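Local atomic coordinates of DMSP lyase (Ruegeria pomeroyi, PDB entry 5CU1), a protein that belongs to the cupin superfamily, whose members fold into a small beta-barrel, and holds an iron(III) ion inside that barrel. Residues D44-Q49 with F118-L123; G38-P43 with L192-G197. All blocks are in the same frame, centred on the assembly; numbering follows the deposited sequence.

In the fold
Contact 2 packs the end of helix 34-39 and the residue after it on the barrel strand 189-196; contact 1 pairs residues a little further on with 118-119, outside the main sheets. Contact 1 lies at the surface, its centre about 17 Å from the centre of the chain. The centres of the two contacts are about 12 Å apart, and Leu123 joins them: its CD1 lies 3.8 Å from Pro43 CD and its CB 3.5 Å from Trp195 O. The iron(III) ion, bound by His141, Glu145 and His180, relates to contact 2, where the Trp195 side chain comes within about 5 Å of it.

Contact 1: residues D44-Q49 with F118-L123; sequences DSLTPQ and FASDSL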
loop_
_atom_site.group_PDB
_atom_site.type_symbol
_atom_site.label_atom_id
_atom_site.label_comp_id
_atom_site.label_asym_id
_atom_site.label_seq_id
_atom_site.Cartn_x
_atom_site.Cartn_y
_atom_site.Cartn_z
ATOM N N ASP A 44 1.173 18.997 5.707
ATOM C CA ASP A 44 2.384 19.680 5.295
ATOM C C ASP A 44 3.764 19.972 6.255
ATOM O O ASP A 44 4.734 20.660 5.935
ATOM C CB ASP A 44 2.056 20.701 4.198
ATOM C CG ASP A 44 2.994 20.554 2.930
ATOM O OD1 ASP A 44 2.545 20.096 1.865
ATOM O OD2 ASP A 44 4.179 20.874 3.079
ATOM N N SER A 45 3.879 19.148 7.259
ATOM C CA SER A 45 3.545 19.332 8.587
ATOM C C SER A 45 3.439 18.019 9.197
ATOM O O SER A 45 2.536 17.763 9.881
ATOM C CB SER A 45 2.323 20.225 8.741
ATOM O OG SER A 45 2.571 21.319 7.978
ATOM N N LEU A 46 4.472 17.233 9.023
ATOM C CA LEU A 46 4.486 15.905 9.634
ATOM C C LEU A 46 5.692 15.694 10.622
ATOM O O LEU A 46 6.766 15.860 10.284
ATOM C CB LEU A 46 4.508 14.946 8.507
ATOM C CG LEU A 46 3.437 15.125 7.513
ATOM C CD1 LEU A 46 4.211 14.920 6.324
ATOM C CD2 LEU A 46 2.457 14.050 7.508
ATOM N N THR A 47 5.439 15.349 11.819
ATOM C CA THR A 47 6.423 15.048 12.821
ATOM C C THR A 47 7.258 13.846 12.605
ATOM O O THR A 47 6.737 12.789 12.600
ATOM C CB THR A 47 5.771 15.043 14.157
ATOM O OG1 THR A 47 5.319 16.345 14.376
ATOM C CG2 THR A 47 6.683 14.623 15.269
ATOM N N PRO A 48 8.593 13.930 12.590
ATOM C CA PRO A 48 9.448 12.770 12.302
ATOM C C PRO A 48 9.564 11.770 13.374
ATOM O O PRO A 48 9.377 12.263 14.391
ATOM C CB PRO A 48 10.776 13.397 11.887
ATOM C CG PRO A 48 10.420 14.648 11.355
ATOM C CD PRO A 48 9.218 15.155 12.138
ATOM N N GLN A 49 9.766 10.451 13.157
ATOM C CA GLN A 49 9.756 9.495 14.086
ATOM C C GLN A 49 10.640 8.495 13.601
ATOM O O GLN A 49 10.667 8.242 12.513
ATOM C CB GLN A 49 8.375 9.091 14.502
ATOM C CG GLN A 49 7.425 8.482 13.564
ATOM C CD GLN A 49 6.229 7.873 14.184
ATOM O OE1 GLN A 49 5.841 8.295 15.145
ATOM N NE2 GLN A 49 5.663 6.906 13.577
ATOM N N PHE A 118 7.100 9.246 9.491
ATOM C CA PHE A 118 6.334 10.430 9.768
ATOM C C PHE A 118 5.096 10.152 10.467
ATOM O O PHE A 118 4.566 9.190 10.248
ATOM C CB PHE A 118 6.064 11.185 8.479
ATOM C CG PHE A 118 7.307 11.451 7.700
ATOM C CD1 PHE A 118 7.674 10.601 6.670
ATOM C CD2 PHE A 118 8.207 12.460 8.103
ATOM C CE1 PHE A 118 8.776 10.824 5.983
ATOM C CE2 PHE A 118 9.354 12.626 7.387
ATOM C CZ PHE A 118 9.635 11.799 6.375
ATOM N N ALA A 119 4.699 11.008 11.356
ATOM C CA ALA A 119 3.545 10.807 12.113
ATOM C C ALA A 119 2.434 11.733 11.741
ATOM O O ALA A 119 2.744 12.672 11.311
ATOM C CB ALA A 119 3.875 10.871 13.530
ATOM N N SER A 120 1.170 11.395 11.931
ATOM C CA SER A 120 -0.051 12.179 11.566
ATOM C C SER A 120 -1.266 11.686 12.217
ATOM O O SER A 120 -1.410 10.578 12.330
ATOM C CB SER A 120 -0.266 12.186 10.152
ATOM O OG SER A 120 -0.975 13.198 9.815
ATOM N N ASP A 121 -2.148 12.522 12.698
ATOM C CA ASP A 121 -3.525 12.164 13.058
ATOM C C ASP A 121 -4.627 12.285 12.030
ATOM O O ASP A 121 -5.651 11.929 12.278
ATOM C CB ASP A 121 -4.026 12.964 14.175
ATOM C CG ASP A 121 -3.260 12.860 15.410
ATOM O OD1 ASP A 121 -2.952 11.774 15.740
ATOM O OD2 ASP A 121 -3.182 13.912 16.141
ATOM N N SER A 122 -4.304 12.611 10.881
ATOM C CA SER A 122 -5.247 12.827 9.960
ATOM C C SER A 122 -5.273 11.768 8.754
ATOM O O SER A 122 -6.182 11.464 8.273
ATOM C CB SER A 122 -5.139 14.327 9.599
ATOM O OG SER A 122 -4.153 14.772 8.782
ATOM N N LEU A 123 -4.165 11.277 8.396
ATOM C CA LEU A 123 -3.877 10.299 7.424
ATOM C C LEU A 123 -2.832 9.224 7.821
ATOM O O LEU A 123 -2.125 9.419 8.672
ATOM C CB LEU A 123 -3.620 11.008 6.063
ATOM C CG LEU A 123 -2.488 11.834 5.572
ATOM C CD1 LEU A 123 -2.121 12.910 6.546
ATOM C CD2 LEU A 123 -1.290 11.065 5.362
#
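Leu46 leans across onto Phe118 and Ala119, just ahead of the place where the two backbones run antiparallel. Its CB sits 4.1 Å from Phe118 CB and 4.0 Å from Ala119 O. The first torsion (chi1 -54°) sets CG beside the backbone N. Farther out, CD2 lies 4.1 Å from Ala119 O and 4.2 Å from Ser120 OG. A branched aliphatic chain suits this partly exposed seam, since Leu46 also touches Leu23 of helix 17-32, as does the buried Phe118.

Between these residues one backbone hydrogen bond forms, from Ala119 N to Thr47 O at 3.0 Å, and it is bent (147° at the hydrogen); Gln49 continues the pairing with a backbone bond to Pro117. Pro48 and Phe118 form a non-hydrogen-bonded pair, a position where proline's lack of an N-H costs no bond to the partner strand. Gln49 extends beyond CG and brings OE1 to 3.6 Å from Ala119 CB, where a methyl is small enough to fit beside the amide, while its NE2 hydrogen-bonds Gly116 O. The result is a short, irregular two-stranded antiparallel ribbon, separate from the main sheets of the cupin fold.

Contact 2: residues G38-P43 with L192-G197; sequences GFVALP and LVLWRG
The backbones of Phe39 and Val40 approach the 192-196 part of strand 189-196 without pairing with it: the closest CA atoms, those of Val40 and Arg196, are still 7.3 Å apart. Segment 38-43 comes off helix 34-39 into a loop. Along the extended strand the side chains alternate: those of Leu194 and Arg196 leave the backbone toward segment 38-43, that of Trp195 away from it.

The Phe39 ring touches both Leu194 and Arg196. Its CG is anti to the backbone N (chi1 177°), which sends the ring out to the strand. CE2 meets Leu194 CB at 3.6 Å, the side chains lying alongside and pointing opposite ways. Over one ring face runs the extended chain of Arg196, with CD above the centre, 3.5 Å from the centroid, in a CH-pi contact. Farther along, the guanidinium lies nearly flat on the ring (planes 18° apart), off-centre, with CZ 4.7 Å from the centroid as a cation-pi pair. Arginine suits the place because it offers both methylenes and a flat cation: its NH1 also donates to Phe39 O at 2.9 Å, close to the guanidinium plane and onto a carbonyl lone pair. Its NE forms a salt bridge with Glu144, which helps fix the group's rotation. Beside the ring, Val40 CG1 touches Leu194 CD1 at 4.2 Å.

Trp195 instead turns to the metal-binding side, hydrogen-bonding the iron ligand Glu145 through NE1 and meeting the ring of His141. Strand 189-196 lies between strands 124-130 and 144-150 in its sheet; Phe39 and Leu194 both rest on Ile146 of the latter, and Leu194 also reaches Phe26 of helix 17-32.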
loop_
_atom_site.group_PDB
_atom_site.type_symbol
_atom_site.label_atom_id
_atom_site.label_comp_id
_atom_site.label_asym_id
_atom_site.label_seq_id
_atom_site.Cartn_x
_atom_site.Cartn_y
_atom_site.Cartn_z
ATOM N N GLY A 38 -8.490 15.194 -3.240
ATOM C CA GLY A 38 -9.808 14.986 -2.767
ATOM C C GLY A 38 -10.123 14.141 -1.593
ATOM O O GLY A 38 -11.022 14.383 -0.980
ATOM N N PHE A 39 -9.332 13.148 -1.317
ATOM C CA PHE A 39 -9.476 12.268 -0.169
ATOM C C PHE A 39 -9.076 12.782 1.150
ATOM O O PHE A 39 -9.618 12.619 1.969
ATOM C CB PHE A 39 -8.835 10.916 -0.494
ATOM C CG PHE A 39 -8.811 9.885 0.574
ATOM C CD1 PHE A 39 -9.749 8.915 0.614
ATOM C CD2 PHE A 39 -7.814 9.843 1.404
ATOM C CE1 PHE A 39 -9.679 7.906 1.497
ATOM C CE2 PHE A 39 -7.750 8.893 2.337
ATOM C CZ PHE A 39 -8.674 7.906 2.338
ATOM N N VAL A 40 -8.069 13.509 1.149
ATOM C CA VAL A 40 -7.324 14.020 2.231
ATOM C C VAL A 40 -6.390 15.229 1.812
ATOM O O VAL A 40 -5.796 15.264 0.913
ATOM C CB VAL A 40 -6.684 12.889 3.080
ATOM C CG1 VAL A 40 -5.506 12.183 2.530
ATOM C CG2 VAL A 40 -6.556 13.328 4.447
ATOM N N ALA A 41 -6.377 16.204 2.599
ATOM C CA ALA A 41 -5.426 17.235 2.633
ATOM C C ALA A 41 -4.226 16.888 3.316
ATOM O O ALA A 41 -4.237 16.320 4.319
ATOM C CB ALA A 41 -6.003 18.503 3.200
ATOM N N LEU A 42 -3.177 17.276 2.691
ATOM C CA LEU A 42 -1.827 17.078 3.124
ATOM C C LEU A 42 -1.572 18.143 4.087
ATOM O O LEU A 42 -1.929 19.282 3.853
ATOM C CB LEU A 42 -0.855 17.107 2.015
ATOM C CG LEU A 42 -0.222 15.799 1.731
ATOM C CD1 LEU A 42 -1.209 14.660 1.756
ATOM C CD2 LEU A 42 0.718 15.727 0.596
ATOM N N PRO A 43 -1.080 17.682 5.329
ATOM C CA PRO A 43 -1.013 18.718 6.351
ATOM C C PRO A 43 0.136 19.493 6.295
ATOM O O PRO A 43 0.033 20.524 6.845
ATOM C CB PRO A 43 -0.937 17.984 7.670
ATOM C CG PRO A 43 -0.912 16.588 7.410
ATOM C CD PRO A 43 -0.734 16.355 6.025
ATOM N N LEU A 192 -0.081 3.135 -4.026
ATOM C CA LEU A 192 -0.152 3.999 -2.872
ATOM C C LEU A 192 -1.506 3.768 -2.241
ATOM O O LEU A 192 -2.510 3.710 -2.954
ATOM C CB LEU A 192 0.008 5.463 -3.267
ATOM C CG LEU A 192 -0.337 6.495 -2.193
ATOM C CD1 LEU A 192 0.735 6.511 -1.099
ATOM C CD2 LEU A 192 -0.537 7.889 -2.805
ATOM N N VAL A 193 -1.520 3.603 -0.917
ATOM C CA VAL A 193 -2.739 3.415 -0.149
ATOM C C VAL A 193 -2.857 4.485 0.932
ATOM O O VAL A 193 -1.987 4.576 1.781
ATOM C CB VAL A 193 -2.768 2.043 0.516
ATOM C CG1 VAL A 193 -4.157 1.762 1.108
ATOM C CG2 VAL A 193 -2.361 0.983 -0.475
ATOM N N LEU A 194 -3.923 5.290 0.888
ATOM C CA LEU A 194 -4.182 6.323 1.894
ATOM C C LEU A 194 -5.303 5.922 2.832
ATOM O O LEU A 194 -6.283 5.339 2.399
ATOM C CB LEU A 194 -4.541 7.656 1.229
ATOM C CG LEU A 194 -3.459 8.221 0.308
ATOM C CD1 LEU A 194 -3.862 9.563 -0.243
ATOM C CD2 LEU A 194 -2.126 8.324 1.039
ATOM N N TRP A 195 -5.129 6.223 4.120
ATOM C CA TRP A 195 -6.137 5.992 5.157
ATOM C C TRP A 195 -6.574 7.301 5.792
ATOM O O TRP A 195 -5.783 8.237 5.945
ATOM C CB TRP A 195 -5.612 5.082 6.269
ATOM C CG TRP A 195 -5.614 3.652 5.947
ATOM C CD1 TRP A 195 -5.635 3.102 4.719
ATOM C CD2 TRP A 195 -5.590 2.566 6.881
ATOM N NE1 TRP A 195 -5.622 1.734 4.814
ATOM C CE2 TRP A 195 -5.599 1.384 6.135
ATOM C CE3 TRP A 195 -5.559 2.487 8.273
ATOM C CZ2 TRP A 195 -5.596 0.127 6.735
ATOM C CZ3 TRP A 195 -5.547 1.245 8.866
ATOM C CH2 TRP A 195 -5.570 0.080 8.099
ATOM N N ARG A 196 -7.836 7.348 6.187
ATOM C CA ARG A 196 -8.354 8.486 6.909
ATOM C C ARG A 196 -9.364 7.939 7.889
ATOM O O ARG A 196 -9.939 6.878 7.647
ATOM C CB ARG A 196 -8.960 9.513 5.952
ATOM C CG ARG A 196 -10.228 9.059 5.251
ATOM C CD ARG A 196 -10.681 10.048 4.184
ATOM N NE ARG A 196 -12.090 9.830 3.841
ATOM C CZ ARG A 196 -12.803 10.585 3.010
ATOM N NH1 ARG A 196 -12.268 11.627 2.389
ATOM N NH2 ARG A 196 -14.073 10.293 2.800
ATOM N N GLY A 197 -9.549 8.637 9.008
ATOM C CA GLY A 197 -10.471 8.198 10.031
ATOM C C GLY A 197 -9.775 7.424 11.128
ATOM O O GLY A 197 -8.786 7.882 11.671
#